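Local coordinates for protein glutathionyl-hydroquinone reductase PcpF (Sphingobium chlorophenolicum, PDB 4FQU) that catalyses the glutathione-dependent reduction of glutathionyl-hydroquinones to hydroquinones and takes part in the degradation of the pollutant pentachlorophenol, at residues E167-I171 and W218-D222; G2-D6 and R22-K26; V8-A12 and G82-W86; K66-I72 and F149-L155. All blocks are in the same frame, centred on the assembly; numbering follows the deposited sequence.

Interactions 2 and 3 are neighbours, their centres 12 Å apart, and share the short antiparallel pair of strands 3-4 and 9-10; their segments alternate along the chain, and the hairpin carries the 22-26 loop on one arm and the 82-86 turn on the other. This packs the N-terminal hairpin beside the probable glutathione site. Interaction 4, whose segments alternate with those of interaction 3, lies about 35 Å from both, centre to centre, where the thioredoxin-like domain meets the connection leading to helix 165-180. Interaction 1 comes last in the chain, internal to the helical C-terminal domain, its centre 24 Å from that of interaction 4. Interactions 4 and 1 lie away from the probable catalytic and glutathione-binding residues.

Interaction 1 of 4, residues E167-I171 and W218-D222; sequences EIDRI and WLVGD
The flat carboxylate of Glu167 comes to the branched end of Val220 through one oxygen, OE1, which lies 3.8 Å from Val220 CG1. One turn on along the helix, the guanidinium of Arg170 is the other flat group, and Glu167 CA lies over one of its faces, offset toward the rim. Glu167 reaches the loop because its CG is anti to the backbone N (chi1 176°) and the chain stays extended beyond it, sliding past Val220 in the opposite direction.

Val220 is the centre of the contact, and a small beta-branched residue suits it because its two methyls can serve different partners. CG1, which also meets the glutamate, packs 3.9 Å from Ile168 CG1, the two side chains crossing at about a right angle. CG2 points to the next turn and meets Ile171 CD1 at 4.0 Å. That same CD1 ends 4.4 Å from Leu219 CB, so the two isoleucines, about one turn apart on the same face of the helix, receive the loop together. The contact is held by van der Waals packing, while the loop's polar backbone is tied elsewhere: Leu219 N donates to Asp228 OD2, and Leu219 O accepts a weak bond from His212 NE2. Gly221 follows at a positive phi, a conformation that glycine adopts readily, and there the loop turns away from the helix.

The arrangement belongs to the all-helical C-terminal domain of the glutathione transferase fold, where helix 165-180 packs against the connection between helices 192-212 and 226-245.

Interaction 2 of 4, residues G2-D6 and R22-K26; sequences GLLID and RFVRK
The backbones of Leu3-Asp6 and Arg22-Lys26 run with their end-to-end directions 133° apart, and at their nearest, Ile5 CA to Val24 CA, they stay 8.0 Å from each other, so the contact is left to side chains. Val24 divides its methyls between two partners: CG1 meets Leu3 CD1 at 3.8 Å, and CG2 meets Ile5 CD1, also at 3.8 Å. Leu3 and Val24 reach toward each other tip to tip, whereas Ile5 comes across Val24 at about a right angle. Branched aliphatic residues suit this buried place because each offers a methyl without any polar group to satisfy.

Strand 3-4 pairs antiparallel with strand 9-10 in a small N-terminal hairpin, and the 22-26 loop lies along the hairpin's Leu3 and Ile5 side chains. Lys26 lies at the solvent side of the cluster, its chain bent at chi2 (-90°) so that NZ comes to 3.7 Å from Leu3 CD1; its side chain is also about 4 Å from that of Arg119, which probably binds glutathione.

At the other end of the contact Arg22 extends fully from CG to NE, giving it the length to reach Asp6. Arg22 NH2 makes a weak, long salt-bridge bond of 3.5 Å to Asp6 OD2, which sits at the guanidinium edge, near its plane. The carboxylate itself is turned 48° from the guanidinium, so the two groups engage through this one bond and not as a flat, doubly bonded pair.

Interaction 3 of 4, residues V8-A12 and G82-W86; sequences VWRDA and GENGW
Trp9 meets the 82-86 turn with its indole set so that the pyrrole edge faces one carbonyl and a ring face lies under the next. Along the edge, NE1 donates to Glu83 O at 2.6 Å with an N-H...O angle of 161°. The acceptor lies almost in the ring plane, and the donor sits in the carbonyl plane, on a lone pair, at a C=O...N angle of 134°. Over one face stands Asn84 O, offset toward the rim and 3.7 Å from Trp9 CZ2.

With CG anti to the backbone N (chi1 176°) and its CB directed at the turn, Trp9 carries the indole across to residues 83-85. Asn84 and Glu83 have their CB atoms pointing away, so the indole meets mainly their backbone. Gly85 closes the type I turn, its N bonded to Gly82 O; its positive phi suits glycine, and a side chain here would head into Trp9. Asp11, poorly ordered, comes nearest through CB, 3.7 Å from Glu83 O.

Replacing Trp9 with a phenylalanine would probably leave Glu83 O without its N-H donor and open a gap beneath Asn84 O. Outside this pair of segments, the Trp9 ring stacks with that of Tyr106 and touches Val120, which probably lines the glutathione site.

Tryptophan thus joins a broad apolar surface to a single directional donor, and the bond fixes the rotation of the ring against the turn immediately preceding Trp86, which probably binds glutathione as well.

Interaction 4 of 4, residues K66-I72 and F149-L155; sequences KGLEEMI and FDDVGAL
Leu68, Met71 and Ile72 gather round the ring of Phe149, where the thioredoxin-like domain hands the chain on toward the helical one. Residues 66-72 belong to a beta-alpha-beta crossover, joining helix 54-65 to strand 73-76, and Gly67 ends that helix in a Schellman motif whose positive phi suits glycine. Residues 149-155 follow helix 138-146 on the way to helix 165-180.

Ile72 CD1 touches Phe149 CZ at 3.7 Å, and Leu68 CD1 touches Phe149 CD1 at 3.9 Å. Leu68 uses its other methyl on Ala154 CB, so its fork spans both ends of the opposing loop. Met71 makes an oblique Met-aromatic contact, its sulfur 5.2 Å from the centroid of the Phe149 ring. Its extended chain then carries CE to the backbone of Gly153, where a flexible, unbranched residue fits a surface without side chain.

Further out, Leu155 N donates to Lys66 O at 2.9 Å, bringing the backbones together. The Lys66 chain is bent at chi2 and chi3 and turns back to this loop, where NZ forms a salt bridge of 2.7 Å with Asp150 OD1, on the syn side of the oxygen but 33° out of the carboxylate plane. NZ also gives a bond to Gly157 O and a weak one to Leu155 O, so the ammonium of this buried lysine has several acceptors, one of them a charged carboxylate. With an alanine in place of Lys66, the Asp150 carboxylate would probably lose its close counter-charge and Gly157 O its donor.

At the margin one water donates to Gly67 O at 2.8 Å and to Gly153 O at 2.9 Å.

Interaction 1 of 4, residues E167-I171 and W218-D222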
loop_
_atom_site.group_PDB
_atom_site.type_symbol
_atom_site.label_atom_id
_atom_site.label_comp_id
_atom_site.label_asym_id
_atom_site.label_seq_id
_atom_site.Cartn_x
_atom_site.Cartn_y
_atom_site.Cartn_z
ATOM N N GLU A 167 -7.350 10.096 -32.934
ATOM C CA GLU A 167 -7.883 9.480 -31.703
ATOM C C GLU A 167 -6.814 8.827 -30.847
ATOM O O GLU A 167 -6.789 9.016 -29.632
ATOM C CB GLU A 167 -8.998 8.474 -31.943
ATOM C CG GLU A 167 -9.395 7.863 -30.674
ATOM C CD GLU A 167 -10.613 7.004 -30.813
ATOM O OE1 GLU A 167 -10.834 6.513 -31.953
ATOM O OE2 GLU A 167 -11.340 6.822 -29.788
ATOM N N ILE A 168 -5.932 8.057 -31.478
ATOM C CA ILE A 168 -4.827 7.501 -30.731
ATOM C C ILE A 168 -4.149 8.598 -29.930
ATOM O O ILE A 168 -3.923 8.456 -28.738
ATOM C CB ILE A 168 -3.829 6.876 -31.615
ATOM C CG1 ILE A 168 -4.511 5.757 -32.388
ATOM C CG2 ILE A 168 -2.765 6.338 -30.770
ATOM C CD1 ILE A 168 -3.565 4.805 -33.034
ATOM N N ASP A 169 -3.866 9.715 -30.587
ATOM C CA ASP A 169 -3.219 10.861 -29.948
ATOM C C ASP A 169 -3.992 11.375 -28.736
ATOM O O ASP A 169 -3.423 11.471 -27.644
ATOM C CB ASP A 169 -3.004 11.968 -30.955
ATOM C CG ASP A 169 -1.807 11.719 -31.829
ATOM O OD1 ASP A 169 -0.955 10.885 -31.459
ATOM O OD2 ASP A 169 -1.698 12.385 -32.880
ATOM N N ARG A 170 -5.275 11.698 -28.916
ATOM C CA ARG A 170 -6.122 12.085 -27.795
ATOM C C ARG A 170 -5.914 11.181 -26.581
ATOM O O ARG A 170 -5.722 11.657 -25.452
ATOM C CB ARG A 170 -7.573 12.005 -28.185
ATOM C CG ARG A 170 -8.240 13.320 -28.497
ATOM C CD ARG A 170 -9.761 13.167 -28.317
ATOM N NE ARG A 170 -10.350 12.215 -29.263
ATOM C CZ ARG A 170 -10.157 12.275 -30.583
ATOM N NH1 ARG A 170 -9.391 13.247 -31.108
ATOM N NH2 ARG A 170 -10.722 11.364 -31.371
ATOM N N ILE A 171 -5.953 9.872 -26.819
ATOM C CA ILE A 171 -5.876 8.901 -25.738
ATOM C C ILE A 171 -4.498 8.819 -25.170
ATOM O O ILE A 171 -4.346 8.796 -23.964
ATOM C CB ILE A 171 -6.338 7.519 -26.178
ATOM C CG1 ILE A 171 -7.825 7.564 -26.448
ATOM C CG2 ILE A 171 -6.185 6.500 -25.087
ATOM C CD1 ILE A 171 -8.346 6.261 -26.777
ATOM N N TRP A 218 -10.254 -3.385 -28.261
ATOM C CA TRP A 218 -9.084 -2.548 -28.149
ATOM C C TRP A 218 -9.543 -1.116 -28.080
ATOM O O TRP A 218 -10.681 -0.797 -28.397
ATOM C CB TRP A 218 -8.111 -2.756 -29.327
ATOM C CG TRP A 218 -7.659 -4.187 -29.507
ATOM C CD1 TRP A 218 -8.115 -5.087 -30.425
ATOM C CD2 TRP A 218 -6.673 -4.872 -28.737
ATOM N NE1 TRP A 218 -7.479 -6.288 -30.267
ATOM C CE2 TRP A 218 -6.591 -6.184 -29.235
ATOM C CE3 TRP A 218 -5.853 -4.507 -27.667
ATOM C CZ2 TRP A 218 -5.719 -7.125 -28.701
ATOM C CZ3 TRP A 218 -4.988 -5.450 -27.137
ATOM C CH2 TRP A 218 -4.924 -6.731 -27.655
ATOM N N LEU A 219 -8.629 -0.254 -27.669
ATOM C CA LEU A 219 -8.945 1.140 -27.437
ATOM C C LEU A 219 -9.381 1.861 -28.692
ATOM O O LEU A 219 -10.188 2.764 -28.594
ATOM C CB LEU A 219 -7.742 1.873 -26.854
ATOM C CG LEU A 219 -7.417 1.535 -25.421
ATOM C CD1 LEU A 219 -6.016 2.002 -25.135
ATOM C CD2 LEU A 219 -8.402 2.167 -24.522
ATOM N N VAL A 220 -8.851 1.489 -29.858
ATOM C CA VAL A 220 -9.030 2.322 -31.049
ATOM C C VAL A 220 -9.328 1.591 -32.347
ATOM O O VAL A 220 -8.559 0.776 -32.818
ATOM C CB VAL A 220 -7.835 3.163 -31.281
ATOM C CG1 VAL A 220 -8.035 3.999 -32.527
ATOM C CG2 VAL A 220 -7.563 4.010 -30.037
ATOM N N GLY A 221 -10.444 1.930 -32.954
ATOM C CA GLY A 221 -11.112 0.949 -33.766
ATOM C C GLY A 221 -11.125 -0.379 -32.997
ATOM O O GLY A 221 -11.374 -0.447 -31.761
ATOM N N ASP A 222 -10.871 -1.452 -33.734
ATOM C CA ASP A 222 -10.771 -2.757 -33.133
ATOM C C ASP A 222 -9.503 -3.377 -33.616
ATOM O O ASP A 222 -9.524 -4.353 -34.342
ATOM C CB ASP A 222 -11.991 -3.610 -33.460
ATOM C CG ASP A 222 -12.823 -3.907 -32.214
ATOM O OD1 ASP A 222 -13.405 -5.022 -32.161
ATOM O OD2 ASP A 222 -12.863 -3.033 -31.282
#

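Interaction 2 of 4, residues G2-D6 and R22-K26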
loop_
_atom_site.group_PDB
_atom_site.type_symbol
_atom_site.label_atom_id
_atom_site.label_comp_id
_atom_site.label_asym_id
_atom_site.label_seq_id
_atom_site.Cartn_x
_atom_site.Cartn_y
_atom_site.Cartn_z
ATOM N N GLY A 2 20.114 11.007 -8.688
ATOM C CA GLY A 2 21.227 10.759 -9.590
ATOM C C GLY A 2 21.128 11.483 -10.927
ATOM O O GLY A 2 20.122 11.375 -11.617
ATOM N N LEU A 3 22.167 12.229 -11.286
ATOM C CA LEU A 3 22.249 12.856 -12.594
ATOM C C LEU A 3 23.668 12.755 -13.120
ATOM O O LEU A 3 24.622 12.527 -12.379
ATOM C CB LEU A 3 21.898 14.334 -12.528
ATOM C CG LEU A 3 20.523 14.784 -12.077
ATOM C CD1 LEU A 3 20.425 16.239 -12.306
ATOM C CD2 LEU A 3 19.448 14.102 -12.848
ATOM N N LEU A 4 23.822 12.925 -14.415
ATOM C CA LEU A 4 25.161 13.105 -14.918
ATOM C C LEU A 4 25.379 14.598 -14.977
ATOM O O LEU A 4 24.604 15.322 -15.576
ATOM C CB LEU A 4 25.362 12.434 -16.280
ATOM C CG LEU A 4 25.799 10.972 -16.194
ATOM C CD1 LEU A 4 26.024 10.436 -17.575
ATOM C CD2 LEU A 4 27.079 10.827 -15.400
ATOM N N ILE A 5 26.431 15.082 -14.341
ATOM C CA ILE A 5 26.613 16.530 -14.290
ATOM C C ILE A 5 27.670 17.049 -15.226
ATOM O O ILE A 5 27.428 18.018 -15.913
ATOM C CB ILE A 5 26.862 17.058 -12.890
ATOM C CG1 ILE A 5 25.978 18.277 -12.680
ATOM C CG2 ILE A 5 28.368 17.266 -12.673
ATOM C CD1 ILE A 5 24.539 17.946 -12.807
ATOM N N ASP A 6 28.837 16.444 -15.294
ATOM C CA ASP A 6 29.690 16.918 -16.354
ATOM C C ASP A 6 30.392 15.676 -16.794
ATOM O O ASP A 6 31.592 15.658 -16.968
ATOM C CB ASP A 6 30.652 18.029 -15.874
ATOM C CG ASP A 6 30.148 19.477 -16.181
ATOM O OD1 ASP A 6 30.084 20.340 -15.269
ATOM O OD2 ASP A 6 29.850 19.782 -17.347
ATOM N N ARG A 22 23.639 26.638 -12.364
ATOM C CA ARG A 22 23.667 25.815 -13.579
ATOM C C ARG A 22 22.352 25.061 -13.757
ATOM O O ARG A 22 21.984 24.249 -12.898
ATOM C CB ARG A 22 24.832 24.805 -13.501
ATOM C CG ARG A 22 25.312 24.178 -14.843
ATOM C CD ARG A 22 26.663 23.411 -14.657
ATOM N NE ARG A 22 27.117 22.594 -15.789
ATOM C CZ ARG A 22 26.404 22.352 -16.889
ATOM N NH1 ARG A 22 25.173 22.853 -17.056
ATOM N NH2 ARG A 22 26.928 21.595 -17.843
ATOM N N PHE A 23 21.668 25.331 -14.873
ATOM C CA PHE A 23 20.434 24.625 -15.267
ATOM C C PHE A 23 20.735 23.282 -15.924
ATOM O O PHE A 23 21.613 23.207 -16.798
ATOM C CB PHE A 23 19.658 25.489 -16.274
ATOM C CG PHE A 23 18.262 24.972 -16.628
ATOM C CD1 PHE A 23 17.185 25.164 -15.766
ATOM C CD2 PHE A 23 18.020 24.362 -17.842
ATOM C CE1 PHE A 23 15.926 24.728 -16.087
ATOM C CE2 PHE A 23 16.762 23.926 -18.142
ATOM C CZ PHE A 23 15.714 24.122 -17.256
ATOM N N VAL A 24 19.990 22.245 -15.516
ATOM C CA VAL A 24 20.088 20.881 -16.076
ATOM C C VAL A 24 18.805 20.395 -16.823
ATOM O O VAL A 24 17.717 20.302 -16.230
ATOM C CB VAL A 24 20.454 19.866 -14.977
ATOM C CG1 VAL A 24 20.180 18.463 -15.428
ATOM C CG2 VAL A 24 21.888 20.025 -14.571
ATOM N N ARG A 25 18.948 20.085 -18.118
ATOM C CA ARG A 25 17.834 19.646 -18.961
ATOM C C ARG A 25 17.431 18.263 -18.503
ATOM O O ARG A 25 18.277 17.378 -18.443
ATOM C CB ARG A 25 18.227 19.644 -20.461
ATOM C CG ARG A 25 18.375 21.050 -21.102
ATOM C CD ARG A 25 18.516 21.057 -22.632
ATOM N NE ARG A 25 17.425 20.315 -23.276
ATOM C CZ ARG A 25 17.564 19.439 -24.288
ATOM N NH1 ARG A 25 18.778 19.190 -24.808
ATOM N NH2 ARG A 25 16.478 18.812 -24.796
ATOM N N LYS A 26 16.158 18.051 -18.190
ATOM C CA LYS A 26 15.731 16.763 -17.631
ATOM C C LYS A 26 14.987 15.868 -18.633
ATOM O O LYS A 26 14.702 14.703 -18.387
ATOM C CB LYS A 26 14.860 16.999 -16.392
ATOM C CG LYS A 26 15.427 18.003 -15.387
ATOM C CD LYS A 26 16.305 17.351 -14.333
ATOM C CE LYS A 26 16.342 18.195 -13.077
ATOM N NZ LYS A 26 16.937 17.458 -11.919
#

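Interaction 3 of 4, residues V8-A12 and G82-W86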
loop_
_atom_site.group_PDB
_atom_site.type_symbol
_atom_site.label_atom_id
_atom_site.label_comp_id
_atom_site.label_asym_id
_atom_site.label_seq_id
_atom_site.Cartn_x
_atom_site.Cartn_y
_atom_site.Cartn_z
ATOM N N VAL A 8 30.045 13.360 -14.794
ATOM C CA VAL A 8 30.300 12.754 -13.525
ATOM C C VAL A 8 29.017 12.385 -12.871
ATOM O O VAL A 8 28.045 13.100 -12.976
ATOM C CB VAL A 8 31.076 13.679 -12.655
ATOM C CG1 VAL A 8 31.150 13.138 -11.229
ATOM C CG2 VAL A 8 32.434 13.812 -13.238
ATOM N N TRP A 9 28.993 11.268 -12.178
ATOM C CA TRP A 9 27.721 10.842 -11.660
ATOM C C TRP A 9 27.487 11.457 -10.300
ATOM O O TRP A 9 28.333 11.361 -9.432
ATOM C CB TRP A 9 27.623 9.316 -11.619
ATOM C CG TRP A 9 26.345 8.847 -10.991
ATOM C CD1 TRP A 9 26.186 8.341 -9.738
ATOM C CD2 TRP A 9 25.055 8.885 -11.570
ATOM N NE1 TRP A 9 24.874 8.050 -9.510
ATOM C CE2 TRP A 9 24.161 8.370 -10.628
ATOM C CE3 TRP A 9 24.569 9.290 -12.806
ATOM C CZ2 TRP A 9 22.836 8.246 -10.876
ATOM C CZ3 TRP A 9 23.257 9.168 -13.050
ATOM C CH2 TRP A 9 22.399 8.659 -12.087
ATOM N N ARG A 10 26.332 12.080 -10.114
ATOM C CA ARG A 10 26.046 12.796 -8.882
ATOM C C ARG A 10 24.694 12.405 -8.292
ATOM O O ARG A 10 23.658 12.788 -8.815
ATOM C CB ARG A 10 26.064 14.315 -9.135
ATOM C CG ARG A 10 27.338 14.887 -9.755
ATOM C CD ARG A 10 27.934 16.080 -8.935
ATOM N NE ARG A 10 29.349 15.875 -8.612
ATOM C CZ ARG A 10 30.372 16.159 -9.437
ATOM N NH1 ARG A 10 30.171 16.705 -10.649
ATOM N NH2 ARG A 10 31.624 15.902 -9.055
ATOM N N ASP A 11 24.695 11.667 -7.190
ATOM C CA ASP A 11 23.458 11.428 -6.432
ATOM C C ASP A 11 23.173 12.604 -5.465
ATOM O O ASP A 11 22.255 12.555 -4.648
ATOM C CB ASP A 11 23.521 10.069 -5.697
ATOM C CG ASP A 11 22.125 9.512 -5.328
ATOM O OD1 ASP A 11 21.081 10.037 -5.831
ATOM O OD2 ASP A 11 22.089 8.527 -4.537
ATOM N N ALA A 12 23.973 13.661 -5.590
ATOM C CA ALA A 12 23.850 14.872 -4.770
ATOM C C ALA A 12 23.278 16.089 -5.544
ATOM O O ALA A 12 23.985 16.706 -6.358
ATOM C CB ALA A 12 25.227 15.223 -4.136
ATOM N N GLY A 82 20.353 2.124 -7.041
ATOM C CA GLY A 82 20.950 2.787 -5.884
ATOM C C GLY A 82 21.864 3.985 -6.179
ATOM O O GLY A 82 21.559 4.825 -7.032
ATOM N N GLU A 83 22.988 4.060 -5.468
ATOM C CA GLU A 83 23.902 5.199 -5.540
ATOM C C GLU A 83 24.234 5.580 -6.954
ATOM O O GLU A 83 24.354 6.776 -7.264
ATOM C CB GLU A 83 25.223 4.877 -4.869
ATOM C CG GLU A 83 25.207 4.821 -3.373
ATOM C CD GLU A 83 26.568 4.445 -2.824
ATOM O OE1 GLU A 83 26.962 5.061 -1.798
ATOM O OE2 GLU A 83 27.232 3.544 -3.425
ATOM N N ASN A 84 24.423 4.559 -7.792
ATOM C CA ASN A 84 24.847 4.744 -9.178
ATOM C C ASN A 84 23.683 4.668 -10.161
ATOM O O ASN A 84 23.850 4.733 -11.360
ATOM C CB ASN A 84 25.938 3.736 -9.561
ATOM C CG ASN A 84 27.140 3.753 -8.600
ATOM O OD1 ASN A 84 27.144 3.021 -7.616
ATOM N ND2 ASN A 84 28.168 4.570 -8.902
ATOM N N GLY A 85 22.473 4.553 -9.669
ATOM C CA GLY A 85 21.372 4.415 -10.597
ATOM C C GLY A 85 21.371 3.084 -11.319
ATOM O O GLY A 85 21.916 2.089 -10.842
ATOM N N TRP A 86 20.732 3.048 -12.472
ATOM C CA TRP A 86 20.600 1.791 -13.169
ATOM C C TRP A 86 21.987 1.251 -13.454
ATOM O O TRP A 86 22.827 1.972 -13.969
ATOM C CB TRP A 86 19.875 2.007 -14.480
ATOM C CG TRP A 86 18.430 2.425 -14.409
ATOM C CD1 TRP A 86 17.900 3.548 -14.928
ATOM C CD2 TRP A 86 17.329 1.685 -13.844
ATOM N NE1 TRP A 86 16.543 3.576 -14.702
ATOM C CE2 TRP A 86 16.173 2.438 -14.043
ATOM C CE3 TRP A 86 17.218 0.471 -13.178
ATOM C CZ2 TRP A 86 14.924 2.015 -13.622
ATOM C CZ3 TRP A 86 15.945 0.060 -12.739
ATOM C CH2 TRP A 86 14.835 0.832 -12.963
#

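Interaction 4 of 4, residues K66-I72 and F149-L155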
loop_
_atom_site.group_PDB
_atom_site.type_symbol
_atom_site.label_atom_id
_atom_site.label_comp_id
_atom_site.label_asym_id
_atom_site.label_seq_id
_atom_site.Cartn_x
_atom_site.Cartn_y
_atom_site.Cartn_z
ATOM N N LYS A 66 6.701 -6.898 -33.360
ATOM C CA LYS A 66 7.217 -6.806 -34.728
ATOM C C LYS A 66 8.257 -7.895 -35.040
ATOM O O LYS A 66 8.697 -8.049 -36.173
ATOM C CB LYS A 66 7.833 -5.420 -35.040
ATOM C CG LYS A 66 6.899 -4.246 -34.979
ATOM C CD LYS A 66 5.883 -4.241 -36.129
ATOM C CE LYS A 66 6.495 -3.835 -37.475
ATOM N NZ LYS A 66 5.468 -3.619 -38.524
ATOM N N GLY A 67 8.675 -8.646 -34.038
ATOM C CA GLY A 67 9.632 -9.707 -34.284
ATOM C C GLY A 67 10.964 -9.167 -34.681
ATOM O O GLY A 67 11.544 -9.562 -35.649
ATOM N N LEU A 68 11.455 -8.238 -33.902
ATOM C CA LEU A 68 12.743 -7.646 -34.162
ATOM C C LEU A 68 13.751 -8.146 -33.143
ATOM O O LEU A 68 14.807 -7.577 -32.980
ATOM C CB LEU A 68 12.613 -6.143 -34.023
ATOM C CG LEU A 68 11.526 -5.553 -34.879
ATOM C CD1 LEU A 68 11.510 -4.049 -34.684
ATOM C CD2 LEU A 68 11.854 -5.905 -36.277
ATOM N N GLU A 69 13.411 -9.214 -32.446
ATOM C CA GLU A 69 14.226 -9.687 -31.343
ATOM C C GLU A 69 15.634 -10.159 -31.730
ATOM O O GLU A 69 16.555 -10.126 -30.930
ATOM C CB GLU A 69 13.487 -10.799 -30.662
ATOM C CG GLU A 69 12.053 -10.964 -31.153
ATOM C CD GLU A 69 11.175 -11.415 -29.974
ATOM O OE1 GLU A 69 11.751 -11.533 -28.828
ATOM O OE2 GLU A 69 9.941 -11.647 -30.196
ATOM N N GLU A 70 15.817 -10.600 -32.960
ATOM C CA GLU A 70 17.161 -10.943 -33.428
ATOM C C GLU A 70 17.786 -9.806 -34.307
ATOM O O GLU A 70 18.974 -9.806 -34.587
ATOM C CB GLU A 70 17.163 -12.354 -34.081
ATOM C CG GLU A 70 15.828 -12.676 -34.803
ATOM C CD GLU A 70 15.388 -11.595 -35.898
ATOM O OE1 GLU A 70 14.427 -10.786 -35.679
ATOM O OE2 GLU A 70 16.001 -11.561 -37.005
ATOM N N MET A 71 16.991 -8.807 -34.692
ATOM C CA MET A 71 17.474 -7.674 -35.494
ATOM C C MET A 71 17.955 -6.532 -34.641
ATOM O O MET A 71 18.671 -5.638 -35.100
ATOM C CB MET A 71 16.342 -7.142 -36.357
ATOM C CG MET A 71 15.792 -8.120 -37.299
ATOM S SD MET A 71 14.927 -7.162 -38.472
ATOM C CE MET A 71 13.863 -8.451 -39.031
ATOM N N ILE A 72 17.495 -6.533 -33.400
ATOM C CA ILE A 72 17.819 -5.513 -32.418
ATOM C C ILE A 72 18.212 -6.173 -31.078
ATOM O O ILE A 72 17.373 -6.634 -30.322
ATOM C CB ILE A 72 16.616 -4.603 -32.212
ATOM C CG1 ILE A 72 16.420 -3.703 -33.407
ATOM C CG2 ILE A 72 16.779 -3.739 -30.985
ATOM C CD1 ILE A 72 15.145 -2.900 -33.285
ATOM N N PHE A 149 11.197 -1.328 -40.361
ATOM C CA PHE A 149 12.061 -2.429 -40.483
ATOM C C PHE A 149 11.156 -3.277 -41.363
ATOM O O PHE A 149 11.442 -4.422 -41.626
ATOM C CB PHE A 149 12.190 -3.086 -39.154
ATOM C CG PHE A 149 13.263 -2.544 -38.328
ATOM C CD1 PHE A 149 13.013 -1.611 -37.380
ATOM C CD2 PHE A 149 14.536 -3.004 -38.464
ATOM C CE1 PHE A 149 14.029 -1.134 -36.600
ATOM C CE2 PHE A 149 15.547 -2.502 -37.689
ATOM C CZ PHE A 149 15.288 -1.572 -36.764
ATOM N N ASP A 150 10.051 -2.684 -41.810
ATOM C CA ASP A 150 8.965 -3.403 -42.457
ATOM C C ASP A 150 9.478 -4.028 -43.729
ATOM O O ASP A 150 9.218 -5.193 -44.070
ATOM C CB ASP A 150 7.817 -2.436 -42.701
ATOM C CG ASP A 150 6.918 -2.213 -41.429
ATOM O OD1 ASP A 150 7.306 -2.572 -40.262
ATOM O OD2 ASP A 150 5.805 -1.654 -41.586
ATOM N N ASP A 151 10.205 -3.176 -44.419
ATOM C CA ASP A 151 11.204 -3.424 -45.426
ATOM C C ASP A 151 12.077 -4.677 -45.354
ATOM O O ASP A 151 12.491 -5.198 -46.381
ATOM C CB ASP A 151 12.169 -2.296 -45.180
ATOM C CG ASP A 151 12.520 -1.609 -46.384
ATOM O OD1 ASP A 151 12.256 -2.198 -47.442
ATOM O OD2 ASP A 151 13.065 -0.490 -46.288
ATOM N N VAL A 152 12.479 -5.104 -44.162
ATOM C CA VAL A 152 13.659 -5.966 -44.070
ATOM C C VAL A 152 13.469 -7.112 -43.132
ATOM O O VAL A 152 14.450 -7.612 -42.539
ATOM C CB VAL A 152 14.928 -5.210 -43.576
ATOM C CG1 VAL A 152 15.372 -4.146 -44.557
ATOM C CG2 VAL A 152 14.681 -4.576 -42.221
ATOM N N GLY A 153 12.213 -7.517 -42.980
ATOM C CA GLY A 153 11.897 -8.801 -42.378
ATOM C C GLY A 153 11.012 -8.716 -41.171
ATOM O O GLY A 153 10.704 -9.704 -40.531
ATOM N N ALA A 154 10.618 -7.511 -40.828
ATOM C CA ALA A 154 9.749 -7.333 -39.688
ATOM C C ALA A 154 8.433 -8.042 -39.976
ATOM O O ALA A 154 8.075 -8.210 -41.138
ATOM C CB ALA A 154 9.531 -5.840 -39.446
ATOM N N LEU A 155 7.741 -8.473 -38.924
ATOM C CA LEU A 155 6.339 -8.887 -39.047
ATOM C C LEU A 155 5.506 -7.666 -39.328
ATOM O O LEU A 155 5.674 -6.632 -38.704
ATOM C CB LEU A 155 5.796 -9.514 -37.759
ATOM C CG LEU A 155 6.641 -10.574 -37.061
ATOM C CD1 LEU A 155 5.985 -11.033 -35.820
ATOM C CD2 LEU A 155 6.807 -11.715 -37.975
HETATM O O HOH W 1 10.276 -10.800 -37.832
#